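Local coordinates for protein aminotransferase (Neisseria meningitidis Z2491, PDB 3JTX) that is an aminotransferase of the class I and II family, probably transferring amino groups by way of its lysine-bound pyridoxal phosphate, at residues A[10-15]-A[129-134]; A[185-190]-A[228-233]; A[308-313]-A[327-332]. All coordinates share one frame; numbering follows the deposited sequence. Where two conformers were deposited one is given.

The three contacts lie well apart in one subunit of a two-chain assembly and follow one another along the chain. Lys-245 carries the pyridoxal phosphate cofactor, and interaction 1, which touches the bound MES, probably lies at the substrate side of that site; Gly-38 and Arg-374 also bind MES. Interaction 3, its centre about 23 Å away and its nearest atoms about 7 Å, reaches the site indirectly: Tyr-328 touches Arg-374 on the adjoining strand 372-376. Interaction 2 lies across the centre of the chain from interaction 1, about 28 Å between centres, and joins two helix ends beside the seven-stranded sheet. Interactions 2 and 3 are about 29 Å apart, centre to centre.

Interaction 1: residues A[10-15]-A[129-134]; sequences KPYPFA and FYQIYE. With MES (2-(N-morpholino)-ethanesulfonic acid), chain C.
Gln-131 tucks CG between its own backbone N and carbonyl carbon (chi1 58°) and bends again at chi2, which carries its amide across to Tyr-12 and Pro-13. Gln-131 OE1 then lies in the plane of the Tyr-12 ring, 3.8 Å from Tyr-12 CD1 at the edge, with ring and amide planes 63° apart. The same OE1 accepts a hydrogen bond from Arg-101, consistent with the modelled orientation of the amide, NE2 facing the sulfonate. Gln-131 NE2 packs 3.3 Å from Pro-13 CD and donates to MES O1S at 3.0 Å, while Phe-14 N donates to MES O3S at 3.2 Å (163°). MES probably comes from the crystallisation liquor; its sulfonate bridges the two segments. Bonded also to Arg-374 and Gly-38, it probably occupies the substrate side of the active site, where in this family a small-domain arginine commonly holds the substrate carboxylate. One water accepts from Lys-10 N (3.0 Å) and donates to Glu-134 OE1 (2.9 Å). Tyr-12 and Ile-132 touch Arg-101 of helix 100-111, and Pro-11 packs on Tyr-273 of the second subunit. The contact places the beginning of helix 13-20 beside that of helix 131-139, after strand 122-127.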
loop_
_atom_site.group_PDB
_atom_site.type_symbol
_atom_site.label_atom_id
_atom_site.label_comp_id
_atom_site.label_asym_id
_atom_site.label_seq_id
_atom_site.Cartn_x
_atom_site.Cartn_y
_atom_site.Cartn_z
ATOM N N LYS A 10 12.107 -15.681 2.328
ATOM C CA LYS A 10 11.758 -15.755 3.756
ATOM C C LYS A 10 11.709 -14.332 4.304
ATOM O O LYS A 10 12.760 -13.765 4.655
ATOM C CB LYS A 10 12.782 -16.573 4.542
ATOM C CG LYS A 10 12.862 -18.050 4.154
ATOM C CD LYS A 10 11.514 -18.743 4.299
ATOM C CE LYS A 10 11.616 -20.255 4.090
ATOM N NZ LYS A 10 12.505 -20.909 5.098
ATOM N N PRO A 11 10.499 -13.729 4.346
ATOM C CA PRO A 11 10.411 -12.302 4.722
ATOM C C PRO A 11 10.689 -12.007 6.196
ATOM O O PRO A 11 10.966 -10.858 6.527
ATOM C CB PRO A 11 8.958 -11.934 4.376
ATOM C CG PRO A 11 8.209 -13.234 4.478
ATOM C CD PRO A 11 9.183 -14.277 3.965
ATOM N N TYR A 12 10.606 -13.027 7.059
ATOM C CA TYR A 12 10.740 -12.838 8.509
ATOM C C TYR A 12 11.765 -13.804 9.130
ATOM O O TYR A 12 11.413 -14.918 9.554
ATOM C CB TYR A 12 9.391 -13.010 9.215
ATOM C CG TYR A 12 8.239 -12.151 8.704
ATOM C CD1 TYR A 12 8.418 -10.814 8.312
ATOM C CD2 TYR A 12 6.961 -12.684 8.642
ATOM C CE1 TYR A 12 7.336 -10.049 7.852
ATOM C CE2 TYR A 12 5.885 -11.943 8.205
ATOM C CZ TYR A 12 6.059 -10.638 7.819
ATOM O OH TYR A 12 4.937 -9.961 7.392
ATOM N N PRO A 13 13.039 -13.370 9.200
ATOM C CA PRO A 13 14.092 -14.203 9.786
ATOM C C PRO A 13 13.721 -14.752 11.172
ATOM O O PRO A 13 13.978 -15.932 11.429
ATOM C CB PRO A 13 15.283 -13.247 9.896
ATOM C CG PRO A 13 15.044 -12.202 8.840
ATOM C CD PRO A 13 13.549 -12.062 8.737
ATOM N N PHE A 14 13.091 -13.921 12.023
ATOM C CA PHE A 14 12.747 -14.315 13.410
ATOM C C PHE A 14 12.042 -15.663 13.444
ATOM O O PHE A 14 12.226 -16.436 14.393
ATOM C CB PHE A 14 11.893 -13.259 14.137
ATOM C CG PHE A 14 10.397 -13.513 14.058
ATOM C CD1 PHE A 14 9.780 -14.421 14.925
ATOM C CD2 PHE A 14 9.612 -12.864 13.101
ATOM C CE1 PHE A 14 8.407 -14.666 14.848
ATOM C CE2 PHE A 14 8.234 -13.105 13.017
ATOM C CZ PHE A 14 7.632 -14.008 13.893
ATOM N N ALA A 15 11.238 -15.949 12.418
ATOM C CA ALA A 15 10.552 -17.240 12.330
ATOM C C ALA A 15 11.516 -18.411 12.171
ATOM O O ALA A 15 11.219 -19.509 12.619
ATOM C CB ALA A 15 9.516 -17.242 11.194
ATOM N N PHE A 129 21.716 -7.892 5.717
ATOM C CA PHE A 129 20.732 -7.055 5.026
ATOM C C PHE A 129 19.363 -7.092 5.703
ATOM O O PHE A 129 19.096 -7.932 6.555
ATOM C CB PHE A 129 20.617 -7.480 3.548
ATOM C CG PHE A 129 20.107 -8.883 3.332
ATOM C CD1 PHE A 129 20.977 -9.968 3.353
ATOM C CD2 PHE A 129 18.763 -9.118 3.072
ATOM C CE1 PHE A 129 20.514 -11.258 3.157
ATOM C CE2 PHE A 129 18.292 -10.406 2.855
ATOM C CZ PHE A 129 19.170 -11.481 2.908
ATOM N N TYR A 130 18.508 -6.151 5.318
ATOM C CA TYR A 130 17.102 -6.151 5.712
ATOM C C TYR A 130 16.318 -6.807 4.596
ATOM O O TYR A 130 16.469 -6.451 3.421
ATOM C CB TYR A 130 16.610 -4.717 5.957
ATOM C CG TYR A 130 15.161 -4.553 6.372
ATOM C CD1 TYR A 130 14.662 -5.148 7.527
ATOM C CD2 TYR A 130 14.303 -3.734 5.640
ATOM C CE1 TYR A 130 13.325 -4.942 7.927
ATOM C CE2 TYR A 130 12.964 -3.528 6.031
ATOM C CZ TYR A 130 12.481 -4.134 7.160
ATOM O OH TYR A 130 11.150 -3.924 7.519
ATOM N N GLN A 131 15.497 -7.779 4.991
ATOM C CA GLN A 131 14.660 -8.622 4.109
ATOM C C GLN A 131 14.103 -7.941 2.856
ATOM O O GLN A 131 14.237 -8.473 1.740
ATOM C CB GLN A 131 13.479 -9.201 4.949
ATOM C CG GLN A 131 12.549 -8.080 5.652
ATOM C CD GLN A 131 12.190 -8.358 7.142
ATOM O OE1 GLN A 131 11.049 -8.125 7.591
ATOM N NE2 GLN A 131 13.154 -8.848 7.894
ATOM N N ILE A 132 13.494 -6.762 3.027
ATOM C CA ILE A 132 12.820 -6.051 1.935
ATOM C C ILE A 132 13.788 -5.729 0.797
ATOM O O ILE A 132 13.419 -5.785 -0.358
ATOM C CB ILE A 132 12.140 -4.731 2.428
ATOM C CG1 ILE A 132 10.915 -5.040 3.289
ATOM C CG2 ILE A 132 11.732 -3.852 1.250
ATOM C CD1 ILE A 132 9.872 -5.874 2.592
ATOM N N TYR A 133 15.053 -5.417 1.127
ATOM C CA TYR A 133 16.024 -5.065 0.075
ATOM C C TYR A 133 16.160 -6.214 -0.935
ATOM O O TYR A 133 16.179 -5.993 -2.151
ATOM C CB TYR A 133 17.415 -4.690 0.627
ATOM C CG TYR A 133 17.435 -3.679 1.752
ATOM C CD1 TYR A 133 16.366 -2.799 1.978
ATOM C CD2 TYR A 133 18.532 -3.599 2.609
ATOM C CE1 TYR A 133 16.389 -1.898 3.042
ATOM C CE2 TYR A 133 18.562 -2.679 3.652
ATOM C CZ TYR A 133 17.493 -1.849 3.865
ATOM O OH TYR A 133 17.525 -0.998 4.933
ATOM N N GLU A 134 16.247 -7.434 -0.421
ATOM C CA GLU A 134 16.381 -8.616 -1.264
ATOM C C GLU A 134 15.088 -8.914 -2.021
ATOM O O GLU A 134 15.095 -9.103 -3.231
ATOM C CB GLU A 134 16.754 -9.820 -0.409
ATOM C CG GLU A 134 16.851 -11.106 -1.215
ATOM C CD GLU A 134 16.945 -12.350 -0.339
ATOM O OE1 GLU A 134 16.213 -12.470 0.680
ATOM O OE2 GLU A 134 17.743 -13.220 -0.709
HETATM O O1 MES C . 8.638 -4.666 9.643
HETATM C C2 MES C . 7.668 -5.735 9.685
HETATM C C3 MES C . 8.240 -7.167 9.774
HETATM N N4 MES C . 9.397 -7.252 10.680
HETATM C C5 MES C . 9.990 -6.019 11.191
HETATM C C6 MES C . 9.963 -5.008 10.061
HETATM C C7 MES C . 9.928 -8.609 10.967
HETATM C C8 MES C . 10.834 -8.743 12.212
HETATM S S MES C . 12.235 -9.658 11.909
HETATM O O1S MES C . 13.080 -9.025 10.860
HETATM O O2S MES C . 12.982 -9.692 13.192
HETATM O O3S MES C . 11.816 -11.012 11.464
HETATM O O HOH W 1 14.952 -14.938 1.683
#

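Interaction 2: residues A[185-190]-A[228-233]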
loop_
_atom_site.group_PDB
_atom_site.type_symbol
_atom_site.label_atom_id
_atom_site.label_comp_id
_atom_site.label_asym_id
_atom_site.label_seq_id
_atom_site.Cartn_x
_atom_site.Cartn_y
_atom_site.Cartn_z
ATOM N N LEU A 185 26.461 5.234 9.291
ATOM C CA LEU A 185 27.409 5.590 8.242
ATOM C C LEU A 185 27.880 7.030 8.494
ATOM O O LEU A 185 27.067 7.931 8.737
ATOM C CB LEU A 185 26.771 5.458 6.857
ATOM C CG LEU A 185 27.743 5.499 5.678
ATOM C CD1 LEU A 185 28.731 4.324 5.737
ATOM C CD2 LEU A 185 27.005 5.540 4.356
ATOM N N ASP A 186 29.188 7.245 8.460
ATOM C CA ASP A 186 29.716 8.533 8.858
ATOM C C ASP A 186 30.064 9.403 7.646
ATOM O O ASP A 186 29.764 9.034 6.520
ATOM C CB ASP A 186 30.880 8.337 9.820
ATOM C CG ASP A 186 32.042 7.570 9.218
ATOM O OD1 ASP A 186 32.050 7.257 8.002
ATOM O OD2 ASP A 186 32.961 7.247 9.999
ATOM N N LEU A 187 30.670 10.564 7.865
ATOM C CA LEU A 187 30.989 11.425 6.729
ATOM C C LEU A 187 31.932 10.768 5.710
ATOM O O LEU A 187 31.751 10.949 4.508
ATOM C CB LEU A 187 31.547 12.771 7.186
ATOM C CG LEU A 187 30.516 13.768 7.713
ATOM C CD1 LEU A 187 31.257 14.948 8.342
ATOM C CD2 LEU A 187 29.513 14.253 6.609
ATOM N N ASP A 188 32.919 10.008 6.175
ATOM C CA ASP A 188 33.849 9.329 5.248
ATOM C C ASP A 188 33.103 8.289 4.419
ATOM O O ASP A 188 33.318 8.181 3.204
ATOM C CB ASP A 188 34.992 8.671 5.999
ATOM C CG ASP A 188 35.776 9.657 6.794
ATOM O OD1 ASP A 188 36.632 10.348 6.200
ATOM O OD2 ASP A 188 35.503 9.741 8.015
ATOM N N GLY A 189 32.214 7.561 5.078
ATOM C CA GLY A 189 31.421 6.517 4.417
ATOM C C GLY A 189 30.466 7.132 3.409
ATOM O O GLY A 189 30.339 6.643 2.293
ATOM N N TRP A 190 29.792 8.210 3.794
ATOM C CA TRP A 190 28.925 8.928 2.849
ATOM C C TRP A 190 29.710 9.499 1.661
ATOM O O TRP A 190 29.276 9.387 0.510
ATOM C CB TRP A 190 28.107 10.027 3.554
ATOM C CG TRP A 190 26.882 9.484 4.166
ATOM C CD1 TRP A 190 26.583 9.405 5.494
ATOM C CD2 TRP A 190 25.800 8.865 3.472
ATOM N NE1 TRP A 190 25.352 8.821 5.667
ATOM C CE2 TRP A 190 24.855 8.471 4.439
ATOM C CE3 TRP A 190 25.532 8.614 2.122
ATOM C CZ2 TRP A 190 23.666 7.840 4.098
ATOM C CZ3 TRP A 190 24.337 8.007 1.787
ATOM C CH2 TRP A 190 23.432 7.612 2.769
ATOM N N ALA A 228 24.436 17.872 2.481
ATOM C CA ALA A 228 24.576 19.293 2.839
ATOM C C ALA A 228 25.976 19.596 3.373
ATOM O O ALA A 228 26.634 20.531 2.914
ATOM C CB ALA A 228 23.502 19.686 3.871
ATOM N N GLN A 229 26.434 18.792 4.330
ATOM C CA GLN A 229 27.737 18.998 4.954
ATOM C C GLN A 229 28.904 18.863 3.979
ATOM O O GLN A 229 29.925 19.532 4.145
ATOM C CB GLN A 229 27.915 18.089 6.175
ATOM C CG GLN A 229 27.062 18.563 7.393
ATOM C CD GLN A 229 27.170 17.637 8.624
ATOM O OE1 GLN A 229 28.075 16.816 8.723
ATOM N NE2 GLN A 229 26.232 17.777 9.552
ATOM N N LEU A 230 28.735 18.033 2.954
ATOM C CA LEU A 230 29.756 17.831 1.936
ATOM C C LEU A 230 29.537 18.705 0.686
ATOM O O LEU A 230 30.246 18.560 -0.286
ATOM C CB LEU A 230 29.793 16.344 1.559
ATOM C CG LEU A 230 30.269 15.381 2.655
ATOM C CD1 LEU A 230 30.028 13.925 2.231
ATOM C CD2 LEU A 230 31.728 15.613 2.995
ATOM N N GLY A 231 28.558 19.606 0.710
ATOM C CA GLY A 231 28.372 20.580 -0.373
ATOM C C GLY A 231 27.718 20.006 -1.619
ATOM O O GLY A 231 27.898 20.524 -2.715
ATOM N N ARG A 232 26.942 18.952 -1.437
ATOM C CA ARG A 232 26.401 18.151 -2.534
ATOM C C ARG A 232 24.897 18.353 -2.624
ATOM O O ARG A 232 24.244 18.498 -1.601
ATOM C CB ARG A 232 26.704 16.674 -2.240
ATOM C CG ARG A 232 26.280 15.696 -3.316
ATOM C CD ARG A 232 26.661 14.257 -2.948
ATOM N NE ARG A 232 26.386 13.352 -4.060
ATOM C CZ ARG A 232 27.232 13.104 -5.061
ATOM N NH1 ARG A 232 28.445 13.665 -5.087
ATOM N NH2 ARG A 232 26.864 12.283 -6.040
ATOM N N SER A 233 24.353 18.369 -3.838
ATOM C CA SER A 233 22.911 18.476 -4.044
ATOM C C SER A 233 22.201 17.180 -3.606
ATOM O O SER A 233 22.834 16.194 -3.248
ATOM C CB SER A 233 22.616 18.743 -5.526
ATOM O OG SER A 233 22.694 17.544 -6.292
#
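Leu-187 and Leu-230 meet where two successive beta-alpha-beta crossovers of the large sheet come together: helix 187-200 links the neighbouring parallel strands 169-175 and 203-207, and helix 223-229 lies on the way from 203-207 to 237-242. The N-terminal turn of helix 187-200 packs on the C-terminal end of helix 223-229 and the residue that follows it, with Leu-187 and Leu-230 between them.

The apolar part rests on two leucines. Leu-187 CD2 lies 4.2 Å from Leu-230 CG, and the CD1 branch of Leu-230 instead lies against the backbone, 4.1 Å from Leu-187 O. In both leucines CG stands beside the backbone N (chi1 -77° in Leu-187, -67° in Leu-230), and both leave the main chain heading for the other segment. Leu-221 backs Leu-187, while Lys-191 and Phe-194 lie against Leu-230.

Van der Waals contact with a polar group makes up the rest. The extended Gln-229 crosses Leu-187 at about a right angle and sets OE1 between the two methyls, 3.6 Å from Leu-187 CD2 and 3.7 Å from Leu-187 CD1. No hydrogen bond spans the segments.

Hydrogen bonds instead finish each helix end. Gly-231, with positive phi, is the C-prime residue of a Schellman motif, and its N bonds Ala-228 O at 3.1 Å. At the other helix Asp-186 is the N-cap: Gly-189 N donates to Asp-186 OD1 at 2.9 Å, meeting that oxygen nearly along its C-O bond with an N-H...O angle of 156°.

Interaction 3: residues A[308-313]-A[327-332]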
loop_
_atom_site.group_PDB
_atom_site.type_symbol
_atom_site.label_atom_id
_atom_site.label_comp_id
_atom_site.label_asym_id
_atom_site.label_seq_id
_atom_site.Cartn_x
_atom_site.Cartn_y
_atom_site.Cartn_z
ATOM N N GLU A 308 22.527 1.269 29.166
ATOM C CA GLU A 308 23.394 1.702 30.245
ATOM C C GLU A 308 23.674 0.587 31.242
ATOM O O GLU A 308 24.768 0.507 31.776
ATOM C CB GLU A 308 22.768 2.875 31.005
ATOM C CG GLU A 308 23.124 4.204 30.443
ATOM C CD GLU A 308 22.392 5.350 31.127
ATOM O OE1 GLU A 308 21.571 5.098 32.051
ATOM O OE2 GLU A 308 22.640 6.505 30.717
ATOM N N ARG A 309 22.675 -0.261 31.486
ATOM C CA ARG A 309 22.792 -1.347 32.450
ATOM C C ARG A 309 23.274 -2.652 31.811
ATOM O O ARG A 309 24.086 -3.367 32.402
ATOM C CB ARG A 309 21.455 -1.541 33.156
ATOM C CG ARG A 309 21.010 -0.280 33.901
ATOM C CD ARG A 309 19.716 -0.466 34.675
ATOM N NE ARG A 309 19.838 -1.492 35.714
ATOM C CZ ARG A 309 18.815 -2.039 36.377
ATOM N NH1 ARG A 309 17.561 -1.649 36.150
ATOM N NH2 ARG A 309 19.055 -2.982 37.283
ATOM N N VAL A 310 22.804 -2.943 30.597
ATOM C CA VAL A 310 23.127 -4.196 29.914
ATOM C C VAL A 310 24.574 -4.265 29.398
ATOM O O VAL A 310 25.229 -5.300 29.530
ATOM C CB VAL A 310 22.132 -4.471 28.739
ATOM C CG1 VAL A 310 22.614 -5.616 27.873
ATOM C CG2 VAL A 310 20.734 -4.738 29.270
ATOM N N ILE A 311 25.073 -3.189 28.784
ATOM C CA ILE A 311 26.396 -3.244 28.163
ATOM C C ILE A 311 27.480 -3.613 29.188
ATOM O O ILE A 311 28.255 -4.547 28.944
ATOM C CB ILE A 311 26.747 -1.950 27.384
ATOM C CG1 ILE A 311 25.882 -1.830 26.126
ATOM C CG2 ILE A 311 28.238 -1.912 27.031
ATOM C CD1 ILE A 311 26.138 -2.898 25.059
ATOM N N PRO A 312 27.530 -2.912 30.338
ATOM C CA PRO A 312 28.565 -3.285 31.319
ATOM C C PRO A 312 28.411 -4.705 31.880
ATOM O O PRO A 312 29.413 -5.320 32.254
ATOM C CB PRO A 312 28.437 -2.236 32.437
ATOM C CG PRO A 312 27.300 -1.367 32.088
ATOM C CD PRO A 312 26.705 -1.776 30.780
ATOM N N ILE A 313 27.185 -5.229 31.934
ATOM C CA ILE A 313 26.991 -6.617 32.383
ATOM C C ILE A 313 27.620 -7.561 31.351
ATOM O O ILE A 313 28.436 -8.412 31.698
ATOM C CB ILE A 313 25.501 -6.968 32.627
ATOM C CG1 ILE A 313 24.948 -6.161 33.805
ATOM C CG2 ILE A 313 25.328 -8.452 32.941
ATOM C CD1 ILE A 313 23.448 -6.282 33.973
ATOM N N PHE A 327 18.201 -0.074 18.676
ATOM C CA PHE A 327 17.966 -0.874 19.878
ATOM C C PHE A 327 18.534 -2.294 19.806
ATOM O O PHE A 327 18.136 -3.170 20.591
ATOM C CB PHE A 327 16.477 -0.833 20.335
ATOM C CG PHE A 327 15.448 -1.229 19.292
ATOM C CD1 PHE A 327 15.481 -2.464 18.656
ATOM C CD2 PHE A 327 14.373 -0.381 19.021
ATOM C CE1 PHE A 327 14.492 -2.828 17.754
ATOM C CE2 PHE A 327 13.390 -0.733 18.108
ATOM C CZ PHE A 327 13.447 -1.963 17.476
ATOM N N TYR A 328 19.502 -2.515 18.920
ATOM C CA TYR A 328 20.154 -3.823 18.797
ATOM C C TYR A 328 21.539 -3.834 19.407
ATOM O O TYR A 328 22.254 -2.817 19.375
ATOM C CB TYR A 328 20.273 -4.238 17.330
ATOM C CG TYR A 328 18.947 -4.299 16.644
ATOM C CD1 TYR A 328 18.018 -5.299 16.958
ATOM C CD2 TYR A 328 18.610 -3.363 15.686
ATOM C CE1 TYR A 328 16.778 -5.350 16.315
ATOM C CE2 TYR A 328 17.379 -3.402 15.043
ATOM C CZ TYR A 328 16.472 -4.391 15.347
ATOM O OH TYR A 328 15.238 -4.380 14.709
ATOM N N ILE A 329 21.894 -4.980 19.988
ATOM C CA ILE A 329 23.270 -5.322 20.284
ATOM C C ILE A 329 23.640 -6.451 19.291
ATOM O O ILE A 329 22.974 -7.488 19.236
ATOM C CB ILE A 329 23.442 -5.824 21.721
ATOM C CG1 ILE A 329 23.082 -4.721 22.731
ATOM C CG2 ILE A 329 24.869 -6.284 21.952
ATOM C CD1 ILE A 329 23.194 -5.173 24.174
ATOM N N TRP A 330 24.675 -6.215 18.491
ATOM C CA TRP A 330 25.202 -7.210 17.548
ATOM C C TRP A 330 26.355 -7.892 18.272
ATOM O O TRP A 330 27.509 -7.456 18.199
ATOM C CB TRP A 330 25.614 -6.471 16.259
ATOM C CG TRP A 330 26.083 -7.244 15.039
ATOM C CD1 TRP A 330 27.235 -6.993 14.314
ATOM C CD2 TRP A 330 25.394 -8.282 14.334
ATOM N NE1 TRP A 330 27.304 -7.824 13.230
ATOM C CE2 TRP A 330 26.197 -8.636 13.223
ATOM C CE3 TRP A 330 24.186 -8.961 14.541
ATOM C CZ2 TRP A 330 25.834 -9.650 12.327
ATOM C CZ3 TRP A 330 23.831 -9.984 13.654
ATOM C CH2 TRP A 330 24.637 -10.301 12.552
ATOM N N LEU A 331 26.034 -8.963 18.989
ATOM C CA LEU A 331 26.957 -9.563 19.936
ATOM C C LEU A 331 27.887 -10.597 19.288
ATOM O O LEU A 331 27.436 -11.599 18.718
ATOM C CB LEU A 331 26.175 -10.206 21.089
ATOM C CG LEU A 331 27.050 -10.780 22.210
ATOM C CD1 LEU A 331 27.766 -9.640 22.956
ATOM C CD2 LEU A 331 26.241 -11.646 23.178
ATOM N N LYS A 332 29.188 -10.348 19.390
ATOM C CA LYS A 332 30.198 -11.286 18.916
ATOM C C LYS A 332 30.214 -12.525 19.811
ATOM O O LYS A 332 30.407 -12.427 21.024
ATOM C CB LYS A 332 31.582 -10.616 18.885
ATOM C CG LYS A 332 32.683 -11.453 18.211
ATOM C CD LYS A 332 34.044 -10.719 18.233
ATOM C CE LYS A 332 35.225 -11.687 18.114
ATOM N NZ LYS A 332 36.560 -10.989 18.096
#
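Ile-329 carries the largest share of the buried surface, packing on Ile-311 and Val-310 where helix 294-314 covers one face of a small antiparallel sheet. This helix-on-sheet layer belongs to the smaller domain usual in this family of aminotransferases. Strand 328-332 lies at the rim of that sheet, paired with strand 372-376 through backbone bonds between Ile-329 and Ile-375 and between Leu-331 and Val-373.

Ile-329 leaves its strand heading toward the helix. Its CG1 stands beside the backbone N and the branch runs on straight at chi2 (178°), so that the terminal CD1 alone makes both contacts with the helix segment. Phe-307 and Leu-314, a turn to each side along the same helix, also touch this isoleucine.

Ile-311 leaves the helix without aiming directly at the strand; a bend at chi2 (-66°) swings its CD1 back to meet Ile-329 CD1 at 3.8 Å, and the two side chains run past each other in opposite directions. Val-310 does aim at the strand. Its CG1 meets Ile-329 CD1 while the residue also touches Cys-384 of helix 381-394, which joins this layer. The helix is kinked where Pro-312, lacking an N-H, cannot bond to the preceding turn.

All three residues are buried, and the contact is purely apolar. Val-310 CG1 and Ile-311 CD1 lie 5.3 Å apart, and Ile-329 CD1 sits against both, 3.8 Å from Val-310 CG1.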